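Putative lipase (Bacteroides thetaiotaomicron VPI-5482, PDB 3BZW) is a putative lipase of the GDSL-like SGNH hydrolase superfamily that probably cleaves esters, possibly lysophospholipids. Local coordinates at residues E109-Q114 / K132-V137; T142-I147 / I202-N207; M96-Y101 / E193-Y198; R69-V74 / I149-L154. One frame throughout, in Å; residues are numbered along the deposited sequence.

Interaction 1: residues E109-Q114 / K132-V137; sequences EWFTEQ and KKRTPV
With CG of Phe111 beside its own backbone N (chi1 -59°) and CG of Arg134 lodged between backbone N and carbonyl carbon (chi1 64°), the phenyl ring and the arginine stem come together. The Arg134 chain runs extended over one face of the ring: CD of Arg134 lies 3.7 Å from the Phe111 ring centroid, close to the ring normal, which is a CH-pi contact, and the guanidinium plane is tilted only 12° from the ring. Pro136 adds its CD, 3.9 Å from Phe111 CD1. Replacing Phe111 with an alanine would probably strip the Arg134 methylenes of their flat platform and leave the guanidinium less firmly aimed at Asp196 of the second subunit, its salt-bridge partner. Beside this pair, Glu113 OE1 rests 3.1 Å from Lys132 CD, yet stays 4.3 Å from Lys132 NZ, beyond a salt bridge; that carboxylate bonds instead to the Tyr194 hydroxyl of the second subunit. The backbones are tied by two reciprocal bond pairs, Thr112 with Thr135 and Gln114 with Lys133, and by Val137 N donating to Trp110 O at 3.0 Å. A water bridges Thr112 OG1 and Pro136 O, 3.0 Å from each. This antiparallel ladder is the base of a beta hairpin, strands 111-122 and 127-136, that projects from the domain into the assembly.

Interaction 2: residues T142-I147 / I202-N207; sequences TYRGRI and IKEAGN. With SO4 (sulfate ion), chain L.
Arg144 NH2 is gripped from two directions: it donates to sulfate O2 at 2.7 Å and to a water at 2.6 Å, and that water donates in turn to Glu204 OE1 on the facing helix. Arg144 NH2 and Glu204 OE1 themselves stay 4.0 Å apart, so the water links the opposite charges without a direct salt bridge. The sulfate lies at the edge of the guanidinium, in its plane, and takes a second bond from Arg144 NH1 to sulfate O4 (3.0 Å, 160° at the hydrogen). Thr130 OG1 of the third subunit also binds the ion, which probably came from the crystallisation liquor. A leucine in place of Arg144 would probably leave the sulfate without its two-pronged grip and Glu204 without its water-linked counter-charge. Deeper in, the contact turns apolar. Tyr143 CG is anti to the backbone N (chi1 -169°), which brings the end of the phenol up to helix 195-210; OH lies 3.3 Å from Ile202 CD1 and finds its hydrogen-bond partner in Tyr198 O. Ile147 CG2 meets Ala205 CB at 3.9 Å. With the short helix axes 11.0 Å apart and inclined at 44°, these side chains bridge the gap with no direct polar bond between them. At the start of helix 143-157, Thr142 OG1 caps Gly145 N. Chemically, then, an apolar interior is edged by two opposite charges linked through one water, and the arginine probably retains a full positive charge between carboxylate and sulfate.

Interaction 3: residues M96-Y101 / E193-Y198; sequences MGTNDY and EYIDAY. With ACT (acetate ion), chain G.
Tyr101 and Tyr198 meet as an offset edge-to-face pair, the edge of Tyr101 directed at the face of Tyr198, with centroids 5.8 Å apart and planes at 71°. The same face of Tyr198 is covered by the Tyr101 backbone: CA of Tyr101 stands 3.6 Å from the Tyr198 centroid, almost on the normal, a CH-pi contact. Ile195 approaches Tyr101 at about a right angle, its CB lying over the centre of one Tyr101 face, 4.2 Å from the centroid, while Ile195 CD1 reaches Tyr101 CB at 3.6 Å. CG of Tyr101 anti to the backbone N (chi1 158°) carries the ring out to this place, where Glu193 O lies at its edge. Both buried hydroxyls have partners beyond the contact, Tyr101 OH at Tyr187 O and Tyr198 OH at Val105 O. On the far side of the short helix, Asn99 ND2 donates to acetate OXT at 2.8 Å along a nearly straight line, 175° at the hydrogen. The acetate is also bound by Ser35 N, Gly68 N and His242 NE2. The Gly-Thr-Asn-Asp run at 97-100 matches the Gly-X-Asn-Asp block of SGNH hydrolases, and this anion site is consistent with their oxyanion hole.

Interaction 4: residues R69-V74 / I149-L154; sequences RQWDDV and IGITQL
Trp71 and Val74 press against Gly150, Ile151 and Leu154, joining the loop that leads into helix 74-85 to helix 143-157 within the alpha/beta fold of an SGNH hydrolase. The first shell is wholly apolar. Trp71 turns the edge of its indole to the glycine, CZ3 lying 4.1 Å from Gly150 CA near the ring plane, and CH2 reaches Ile151 CG1 at 4.3 Å. Val74 CG1, set anti to the backbone N (chi1 170°), is the methyl that meets both Gly150 CA (4.1 Å) and Leu154 CD1 (3.9 Å), the valine and leucine side chains crossing at about a right angle. Such closeness depends on the bare glycine: a CB modelled on Gly150 would fall 2.7 Å from Trp71 CZ3, a clash. Next outward, Val74 braces the indole from within its own segment, its CG2 3.5 Å above the ring plane toward the rim. Beyond the segments, Tyr143 meets the Trp71 ring with planes at about 85°, Leu165 of strand 162-166 packs against it, and Asp100 OD2 accepts from Trp71 N, fixing the backbone that carries the ring. Farther out, Asp73 is held by Arg76 as well as by Arg69. In the latter salt bridge Arg69 NH1 donates to Asp73 OD2 at 3.0 Å; the oxygen lies in the guanidinium plane, whereas the nitrogen stands well out of the carboxylate plane.

Overall arrangement
From the N terminus, segment 69-74 opens interaction 4 and 96-101 opens interaction 3 before either closes. Interaction 1 then opens and closes within both of these loops, as the hairpin of 111-122 and 127-136. Segment 142-147 next opens interaction 2, interaction 4 closes at 149-154, interaction 3 at 193-198 and interaction 2 at 202-207, so interactions 2, 3 and 4 all cross one another. Helix 143-157 serves interactions 2 and 4, helix 195-210 interactions 2 and 3. Arg146 joins all three, through a salt bridge to Asp100 and a probable hydrogen bond to Gln70, while Trp110 packs the hairpin base onto interaction 2.

Interaction 1: residues E109-Q114 / K132-V137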
# COMPACT_ATOMS: atom_id res chain seq x y z
N GLU A 109 -3.06 -26.46 -7.59
CA GLU A 109 -3.52 -26.06 -6.26
C GLU A 109 -3.03 -27.05 -5.20
O GLU A 109 -2.88 -28.24 -5.48
CB GLU A 109 -5.05 -26.01 -6.23
CG GLU A 109 -5.70 -25.18 -7.32
CD GLU A 109 -5.56 -23.68 -7.09
OE1 GLU A 109 -5.11 -23.27 -6.00
OE2 GLU A 109 -5.92 -22.91 -8.01
N TRP A 110 -2.82 -26.57 -3.98
CA TRP A 110 -2.35 -27.42 -2.89
C TRP A 110 -3.45 -28.32 -2.31
O TRP A 110 -3.22 -29.51 -2.07
CB TRP A 110 -1.79 -26.57 -1.74
CG TRP A 110 -0.53 -25.82 -2.05
CD1 TRP A 110 -0.38 -24.46 -2.11
CD2 TRP A 110 0.77 -26.37 -2.27
NE1 TRP A 110 0.94 -24.14 -2.35
CE2 TRP A 110 1.67 -25.29 -2.45
CE3 TRP A 110 1.28 -27.68 -2.32
CZ2 TRP A 110 3.04 -25.48 -2.68
CZ3 TRP A 110 2.64 -27.87 -2.55
CH2 TRP A 110 3.50 -26.77 -2.73
N PHE A 111 -4.62 -27.75 -2.08
CA PHE A 111 -5.74 -28.47 -1.48
C PHE A 111 -7.07 -28.20 -2.18
O PHE A 111 -7.18 -27.34 -3.06
CB PHE A 111 -5.97 -28.01 -0.04
CG PHE A 111 -4.81 -28.21 0.89
CD1 PHE A 111 -4.69 -29.37 1.65
CD2 PHE A 111 -3.86 -27.20 1.06
CE1 PHE A 111 -3.66 -29.52 2.57
CE2 PHE A 111 -2.82 -27.34 1.98
CZ PHE A 111 -2.72 -28.50 2.74
N THR A 112 -8.08 -28.94 -1.75
CA THR A 112 -9.46 -28.73 -2.18
C THR A 112 -10.11 -28.54 -0.80
O THR A 112 -9.56 -29.02 0.20
CB THR A 112 -10.08 -29.97 -2.87
OG1 THR A 112 -10.02 -31.10 -1.99
CG2 THR A 112 -9.35 -30.28 -4.17
N GLU A 113 -11.23 -27.83 -0.72
CA GLU A 113 -11.87 -27.61 0.58
C GLU A 113 -13.38 -27.77 0.50
O GLU A 113 -13.98 -27.57 -0.56
CB GLU A 113 -11.59 -26.19 1.10
CG GLU A 113 -10.13 -25.80 1.19
CD GLU A 113 -9.97 -24.31 1.47
OE1 GLU A 113 -9.97 -23.91 2.66
OE2 GLU A 113 -9.87 -23.54 0.50
N GLN A 114 -13.99 -28.12 1.63
CA GLN A 114 -15.43 -28.27 1.71
C GLN A 114 -15.87 -28.31 3.17
O GLN A 114 -15.11 -28.73 4.04
CB GLN A 114 -15.90 -29.54 0.98
CG GLN A 114 -15.41 -30.84 1.57
CD GLN A 114 -15.92 -32.05 0.79
OE1 GLN A 114 -17.12 -32.27 0.70
NE2 GLN A 114 -15.00 -32.82 0.23
N LYS A 132 -14.65 -26.04 7.97
CA LYS A 132 -14.10 -26.21 6.64
C LYS A 132 -12.92 -27.17 6.77
O LYS A 132 -12.07 -27.00 7.64
CB LYS A 132 -13.63 -24.87 6.07
CG LYS A 132 -13.08 -24.96 4.66
CD LYS A 132 -12.63 -23.60 4.12
CE LYS A 132 -13.81 -22.65 3.96
NZ LYS A 132 -13.39 -21.37 3.32
N LYS A 133 -12.89 -28.19 5.92
CA LYS A 133 -11.81 -29.18 5.94
C LYS A 133 -11.09 -29.16 4.60
O LYS A 133 -11.73 -29.07 3.55
CB LYS A 133 -12.37 -30.58 6.19
CG LYS A 133 -11.31 -31.65 6.44
CD LYS A 133 -11.91 -33.06 6.41
CE LYS A 133 -10.96 -34.09 7.02
NZ LYS A 133 -9.64 -34.16 6.33
N ARG A 134 -9.77 -29.26 4.64
CA ARG A 134 -8.98 -29.26 3.41
C ARG A 134 -8.38 -30.64 3.16
O ARG A 134 -8.06 -31.37 4.10
CB ARG A 134 -7.88 -28.21 3.48
CG ARG A 134 -6.83 -28.46 4.55
CD ARG A 134 -5.88 -27.27 4.67
NE ARG A 134 -5.00 -27.40 5.83
CZ ARG A 134 -4.19 -26.43 6.25
NH1 ARG A 134 -4.15 -25.27 5.62
NH2 ARG A 134 -3.42 -26.62 7.32
N THR A 135 -8.24 -30.98 1.89
CA THR A 135 -7.68 -32.26 1.48
C THR A 135 -6.62 -32.00 0.41
O THR A 135 -6.89 -31.34 -0.59
CB THR A 135 -8.77 -33.17 0.88
OG1 THR A 135 -9.80 -33.39 1.85
CG2 THR A 135 -8.18 -34.52 0.45
N PRO A 136 -5.40 -32.51 0.61
CA PRO A 136 -4.36 -32.27 -0.40
C PRO A 136 -4.72 -32.87 -1.75
O PRO A 136 -5.34 -33.93 -1.83
CB PRO A 136 -3.12 -32.91 0.22
CG PRO A 136 -3.68 -33.98 1.10
CD PRO A 136 -4.87 -33.30 1.73
N VAL A 137 -4.33 -32.17 -2.82
CA VAL A 137 -4.59 -32.65 -4.17
C VAL A 137 -3.45 -33.59 -4.54
O VAL A 137 -2.31 -33.16 -4.68
CB VAL A 137 -4.63 -31.49 -5.19
CG1 VAL A 137 -5.00 -32.02 -6.57
CG2 VAL A 137 -5.63 -30.43 -4.74
O HOH W 1 -8.10 -33.22 -2.81

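Interaction 2: residues T142-I147 / I202-N207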
# COMPACT_ATOMS: atom_id res chain seq x y z
N THR A 142 -0.28 -31.64 -11.91
CA THR A 142 0.21 -30.32 -11.53
C THR A 142 1.46 -30.37 -10.68
O THR A 142 1.79 -31.41 -10.10
CB THR A 142 -0.87 -29.54 -10.76
OG1 THR A 142 -1.03 -30.11 -9.46
CG2 THR A 142 -2.20 -29.60 -11.50
N TYR A 143 2.17 -29.24 -10.60
CA TYR A 143 3.40 -29.15 -9.83
C TYR A 143 3.13 -29.30 -8.33
O TYR A 143 3.81 -30.06 -7.65
CB TYR A 143 4.07 -27.81 -10.12
CG TYR A 143 5.48 -27.68 -9.59
CD1 TYR A 143 6.49 -28.54 -10.04
CD2 TYR A 143 5.83 -26.68 -8.69
CE1 TYR A 143 7.81 -28.40 -9.60
CE2 TYR A 143 7.14 -26.53 -8.24
CZ TYR A 143 8.12 -27.39 -8.71
OH TYR A 143 9.42 -27.21 -8.30
N ARG A 144 2.14 -28.57 -7.83
CA ARG A 144 1.80 -28.64 -6.41
C ARG A 144 1.32 -30.05 -6.09
O ARG A 144 1.59 -30.59 -5.02
CB ARG A 144 0.73 -27.61 -6.07
CG ARG A 144 1.28 -26.19 -5.93
CD ARG A 144 0.17 -25.15 -5.91
NE ARG A 144 0.69 -23.83 -5.56
CZ ARG A 144 0.01 -22.70 -5.71
NH1 ARG A 144 -1.22 -22.72 -6.21
NH2 ARG A 144 0.55 -21.54 -5.34
N GLY A 145 0.61 -30.65 -7.04
CA GLY A 145 0.12 -32.01 -6.85
C GLY A 145 1.28 -32.98 -6.75
O GLY A 145 1.26 -33.90 -5.94
N ARG A 146 2.29 -32.77 -7.59
CA ARG A 146 3.47 -33.63 -7.59
C ARG A 146 4.26 -33.49 -6.30
O ARG A 146 4.83 -34.47 -5.80
CB ARG A 146 4.37 -33.29 -8.78
CG ARG A 146 3.75 -33.60 -10.13
CD ARG A 146 4.68 -33.20 -11.27
NE ARG A 146 4.14 -33.61 -12.56
CZ ARG A 146 4.82 -33.57 -13.70
NH1 ARG A 146 6.08 -33.15 -13.69
NH2 ARG A 146 4.26 -33.96 -14.83
N ILE A 147 4.31 -32.28 -5.75
CA ILE A 147 5.03 -32.06 -4.51
C ILE A 147 4.27 -32.75 -3.37
O ILE A 147 4.89 -33.35 -2.49
CB ILE A 147 5.18 -30.54 -4.21
CG1 ILE A 147 6.13 -29.92 -5.24
CG2 ILE A 147 5.73 -30.33 -2.81
CD1 ILE A 147 6.26 -28.40 -5.15
N ILE A 202 8.22 -24.80 -3.79
CA ILE A 202 9.06 -25.64 -2.94
C ILE A 202 9.25 -24.96 -1.59
O ILE A 202 9.11 -25.60 -0.54
CB ILE A 202 10.42 -25.91 -3.61
CG1 ILE A 202 10.22 -26.78 -4.86
CG2 ILE A 202 11.35 -26.62 -2.63
CD1 ILE A 202 11.48 -26.97 -5.70
N LYS A 203 9.53 -23.66 -1.60
CA LYS A 203 9.72 -22.93 -0.34
C LYS A 203 8.47 -23.03 0.53
O LYS A 203 8.55 -23.22 1.74
CB LYS A 203 10.04 -21.46 -0.62
CG LYS A 203 11.34 -21.25 -1.39
CD LYS A 203 11.69 -19.78 -1.54
CE LYS A 203 12.05 -19.16 -0.19
NZ LYS A 203 12.59 -17.78 -0.35
N GLU A 204 7.30 -22.88 -0.10
CA GLU A 204 6.03 -22.94 0.61
C GLU A 204 5.75 -24.32 1.20
O GLU A 204 5.08 -24.45 2.23
CB GLU A 204 4.89 -22.56 -0.33
CG GLU A 204 4.83 -21.07 -0.62
CD GLU A 204 4.14 -20.76 -1.93
OE1 GLU A 204 3.21 -21.51 -2.30
OE2 GLU A 204 4.51 -19.76 -2.57
N ALA A 205 6.25 -25.36 0.54
CA ALA A 205 6.04 -26.72 1.01
C ALA A 205 6.64 -26.95 2.40
O ALA A 205 6.19 -27.83 3.13
CB ALA A 205 6.64 -27.72 0.01
N GLY A 206 7.64 -26.15 2.76
CA GLY A 206 8.26 -26.28 4.07
C GLY A 206 7.24 -26.26 5.20
O GLY A 206 7.24 -27.15 6.05
N ASN A 207 6.38 -25.25 5.22
CA ASN A 207 5.35 -25.13 6.25
C ASN A 207 4.14 -26.01 5.95
O ASN A 207 3.53 -26.57 6.85
CB ASN A 207 4.89 -23.68 6.40
CG ASN A 207 5.91 -22.82 7.11
OD1 ASN A 207 6.25 -21.73 6.65
ND2 ASN A 207 6.40 -23.30 8.25
S SO4 L . -1.99 -19.02 -5.50
O1 SO4 L . -2.05 -17.61 -5.95
O2 SO4 L . -0.71 -19.24 -4.80
O3 SO4 L . -3.11 -19.28 -4.57
O4 SO4 L . -2.10 -19.92 -6.66
O HOH W 2 2.96 -22.31 -4.63

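Interaction 3: residues M96-Y101 / E193-Y198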
# COMPACT_ATOMS: atom_id res chain seq x y z
N MSE A 96 14.98 -30.84 -7.12
CA MSE A 96 14.16 -31.07 -8.31
C MSE A 96 13.19 -29.93 -8.64
O MSE A 96 12.79 -29.17 -7.76
CB MSE A 96 13.35 -32.35 -8.07
CG MSE A 96 12.55 -32.86 -9.25
SE MSE A 96 13.64 -33.93 -10.40
CE MSE A 96 13.43 -35.64 -9.51
N GLY A 97 12.79 -29.84 -9.90
CA GLY A 97 11.82 -28.82 -10.28
C GLY A 97 12.10 -27.97 -11.50
O GLY A 97 11.17 -27.49 -12.15
N THR A 98 13.37 -27.79 -11.84
CA THR A 98 13.69 -26.96 -13.00
C THR A 98 13.09 -27.53 -14.29
O THR A 98 12.73 -26.78 -15.20
CB THR A 98 15.22 -26.76 -13.14
OG1 THR A 98 15.46 -25.52 -13.81
CG2 THR A 98 15.86 -27.89 -13.93
N ASN A 99 12.95 -28.86 -14.37
CA ASN A 99 12.38 -29.47 -15.55
C ASN A 99 10.85 -29.34 -15.59
O ASN A 99 10.24 -29.38 -16.66
CB ASN A 99 12.80 -30.94 -15.66
CG ASN A 99 14.26 -31.10 -16.03
OD1 ASN A 99 14.77 -30.39 -16.90
ND2 ASN A 99 14.94 -32.05 -15.39
N ASP A 100 10.23 -29.20 -14.43
CA ASP A 100 8.78 -29.01 -14.39
C ASP A 100 8.51 -27.65 -15.03
O ASP A 100 7.54 -27.47 -15.77
CB ASP A 100 8.27 -29.02 -12.94
CG ASP A 100 8.34 -30.40 -12.31
OD1 ASP A 100 7.30 -31.09 -12.26
OD2 ASP A 100 9.44 -30.80 -11.89
N TYR A 101 9.39 -26.69 -14.76
CA TYR A 101 9.25 -25.36 -15.34
C TYR A 101 9.41 -25.46 -16.86
O TYR A 101 8.55 -25.00 -17.62
CB TYR A 101 10.32 -24.40 -14.79
CG TYR A 101 10.58 -23.21 -15.69
CD1 TYR A 101 9.66 -22.16 -15.79
CD2 TYR A 101 11.72 -23.17 -16.49
CE1 TYR A 101 9.89 -21.08 -16.67
CE2 TYR A 101 11.95 -22.11 -17.37
CZ TYR A 101 11.04 -21.08 -17.46
OH TYR A 101 11.28 -20.06 -18.34
N GLU A 193 4.00 -19.30 -16.83
CA GLU A 193 4.63 -19.18 -15.52
C GLU A 193 6.13 -18.90 -15.64
O GLU A 193 6.78 -19.36 -16.58
CB GLU A 193 4.44 -20.47 -14.72
CG GLU A 193 2.98 -20.83 -14.43
CD GLU A 193 2.40 -20.09 -13.25
OE1 GLU A 193 3.07 -19.18 -12.71
OE2 GLU A 193 1.27 -20.42 -12.85
N TYR A 194 6.65 -18.11 -14.70
CA TYR A 194 8.08 -17.84 -14.69
C TYR A 194 8.67 -18.91 -13.78
O TYR A 194 7.95 -19.54 -13.01
CB TYR A 194 8.38 -16.45 -14.09
CG TYR A 194 8.03 -15.29 -14.99
CD1 TYR A 194 6.95 -14.46 -14.70
CD2 TYR A 194 8.80 -15.00 -16.13
CE1 TYR A 194 6.63 -13.38 -15.52
CE2 TYR A 194 8.49 -13.92 -16.95
CZ TYR A 194 7.40 -13.11 -16.64
OH TYR A 194 7.08 -12.04 -17.46
N ILE A 195 9.98 -19.12 -13.88
CA ILE A 195 10.65 -20.12 -13.05
C ILE A 195 10.32 -19.86 -11.57
O ILE A 195 10.29 -20.79 -10.76
CB ILE A 195 12.20 -20.05 -13.27
CG1 ILE A 195 12.91 -21.10 -12.41
CG2 ILE A 195 12.71 -18.66 -12.94
CD1 ILE A 195 12.60 -22.54 -12.78
N ASP A 196 10.05 -18.60 -11.24
CA ASP A 196 9.72 -18.16 -9.88
C ASP A 196 8.67 -19.04 -9.20
O ASP A 196 8.81 -19.41 -8.03
CB ASP A 196 9.16 -16.73 -9.90
CG ASP A 196 10.10 -15.75 -10.55
OD1 ASP A 196 10.92 -16.16 -11.40
OD2 ASP A 196 9.99 -14.54 -10.23
N ALA A 197 7.60 -19.34 -9.92
CA ALA A 197 6.51 -20.15 -9.39
C ALA A 197 6.97 -21.53 -8.93
O ALA A 197 6.47 -22.06 -7.93
CB ALA A 197 5.41 -20.30 -10.43
N TYR A 198 7.92 -22.10 -9.64
CA TYR A 198 8.43 -23.43 -9.32
C TYR A 198 9.40 -23.39 -8.15
O TYR A 198 9.57 -24.38 -7.45
CB TYR A 198 9.06 -24.04 -10.57
CG TYR A 198 8.06 -24.16 -11.70
CD1 TYR A 198 7.30 -25.32 -11.87
CD2 TYR A 198 7.79 -23.06 -12.52
CE1 TYR A 198 6.29 -25.38 -12.84
CE2 TYR A 198 6.78 -23.11 -13.49
CZ TYR A 198 6.03 -24.27 -13.64
OH TYR A 198 5.02 -24.30 -14.57
C ACT G . 18.03 -31.33 -16.44
O ACT G . 18.44 -31.17 -17.58
OXT ACT G . 17.59 -32.42 -16.11
CH3 ACT G . 18.07 -30.20 -15.45

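Interaction 4: residues R69-V74 / I149-L154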
# COMPACT_ATOMS: atom_id res chain seq x y z
N ARG A 69 14.47 -35.52 -15.49
CA ARG A 69 13.36 -35.89 -14.61
C ARG A 69 12.71 -34.70 -13.92
O ARG A 69 13.34 -33.65 -13.72
CB ARG A 69 13.83 -36.92 -13.57
CG ARG A 69 14.26 -38.25 -14.21
CD ARG A 69 13.11 -38.85 -15.01
NE ARG A 69 13.55 -39.92 -15.92
CZ ARG A 69 13.81 -41.17 -15.54
NH1 ARG A 69 13.68 -41.53 -14.27
NH2 ARG A 69 14.21 -42.06 -16.44
N GLN A 70 11.44 -34.87 -13.58
CA GLN A 70 10.65 -33.83 -12.93
C GLN A 70 10.16 -34.30 -11.56
O GLN A 70 10.44 -35.43 -11.15
CB GLN A 70 9.45 -33.49 -13.83
CG GLN A 70 9.86 -32.95 -15.19
CD GLN A 70 8.77 -33.09 -16.23
OE1 GLN A 70 7.60 -32.84 -15.95
NE2 GLN A 70 9.15 -33.48 -17.44
N TRP A 71 9.44 -33.44 -10.85
CA TRP A 71 8.95 -33.80 -9.53
C TRP A 71 8.05 -35.04 -9.51
O TRP A 71 7.83 -35.62 -8.44
CB TRP A 71 8.21 -32.62 -8.87
CG TRP A 71 9.03 -31.96 -7.79
CD1 TRP A 71 9.93 -30.94 -7.95
CD2 TRP A 71 9.07 -32.32 -6.41
NE1 TRP A 71 10.52 -30.64 -6.74
CE2 TRP A 71 10.02 -31.47 -5.78
CE3 TRP A 71 8.40 -33.28 -5.63
CZ2 TRP A 71 10.31 -31.55 -4.41
CZ3 TRP A 71 8.69 -33.36 -4.27
CH2 TRP A 71 9.64 -32.50 -3.68
N ASP A 72 7.55 -35.46 -10.66
CA ASP A 72 6.69 -36.64 -10.69
C ASP A 72 7.51 -37.93 -10.55
O ASP A 72 6.96 -39.01 -10.34
CB ASP A 72 5.86 -36.69 -11.99
CG ASP A 72 6.72 -36.80 -13.24
OD1 ASP A 72 7.88 -36.34 -13.23
OD2 ASP A 72 6.22 -37.34 -14.25
N ASP A 73 8.83 -37.79 -10.64
CA ASP A 73 9.73 -38.93 -10.53
C ASP A 73 10.32 -39.10 -9.12
O ASP A 73 11.08 -40.03 -8.88
CB ASP A 73 10.87 -38.79 -11.56
CG ASP A 73 11.61 -40.09 -11.81
OD1 ASP A 73 10.94 -41.12 -12.07
OD2 ASP A 73 12.86 -40.09 -11.77
N VAL A 74 9.95 -38.22 -8.20
CA VAL A 74 10.46 -38.29 -6.84
C VAL A 74 10.09 -39.59 -6.12
O VAL A 74 10.93 -40.20 -5.46
CB VAL A 74 10.01 -37.07 -6.00
CG1 VAL A 74 10.33 -37.28 -4.52
CG2 VAL A 74 10.71 -35.82 -6.51
N ILE A 149 2.37 -35.42 -3.58
CA ILE A 149 2.61 -36.86 -3.74
C ILE A 149 4.04 -37.21 -3.33
O ILE A 149 4.28 -38.19 -2.62
CB ILE A 149 2.40 -37.30 -5.20
CG1 ILE A 149 0.92 -37.18 -5.58
CG2 ILE A 149 2.90 -38.73 -5.39
CD1 ILE A 149 0.63 -37.37 -7.07
N GLY A 150 4.99 -36.40 -3.79
CA GLY A 150 6.40 -36.64 -3.50
C GLY A 150 6.78 -36.58 -2.03
O GLY A 150 7.46 -37.47 -1.52
N ILE A 151 6.37 -35.52 -1.34
CA ILE A 151 6.70 -35.40 0.07
C ILE A 151 5.98 -36.47 0.89
O ILE A 151 6.52 -36.97 1.87
CB ILE A 151 6.37 -33.98 0.60
CG1 ILE A 151 7.26 -32.95 -0.11
CG2 ILE A 151 6.61 -33.91 2.10
CD1 ILE A 151 7.06 -31.52 0.33
N THR A 152 4.77 -36.83 0.47
CA THR A 152 4.02 -37.87 1.17
C THR A 152 4.81 -39.18 1.14
O THR A 152 5.02 -39.82 2.17
CB THR A 152 2.64 -38.10 0.51
OG1 THR A 152 1.79 -36.98 0.80
CG2 THR A 152 2.00 -39.38 1.03
N GLN A 153 5.25 -39.57 -0.06
CA GLN A 153 6.02 -40.80 -0.24
C GLN A 153 7.36 -40.74 0.48
O GLN A 153 7.81 -41.74 1.05
CB GLN A 153 6.21 -41.08 -1.73
CG GLN A 153 4.90 -41.35 -2.46
CD GLN A 153 4.16 -42.54 -1.87
OE1 GLN A 153 2.92 -42.56 -1.84
NE2 GLN A 153 4.90 -43.54 -1.42
N LEU A 154 8.01 -39.58 0.46
CA LEU A 154 9.29 -39.45 1.15
C LEU A 154 9.12 -39.68 2.65
O LEU A 154 9.92 -40.39 3.27
CB LEU A 154 9.88 -38.05 0.91
CG LEU A 154 10.56 -37.83 -0.45
CD1 LEU A 154 10.77 -36.35 -0.71
CD2 LEU A 154 11.88 -38.59 -0.48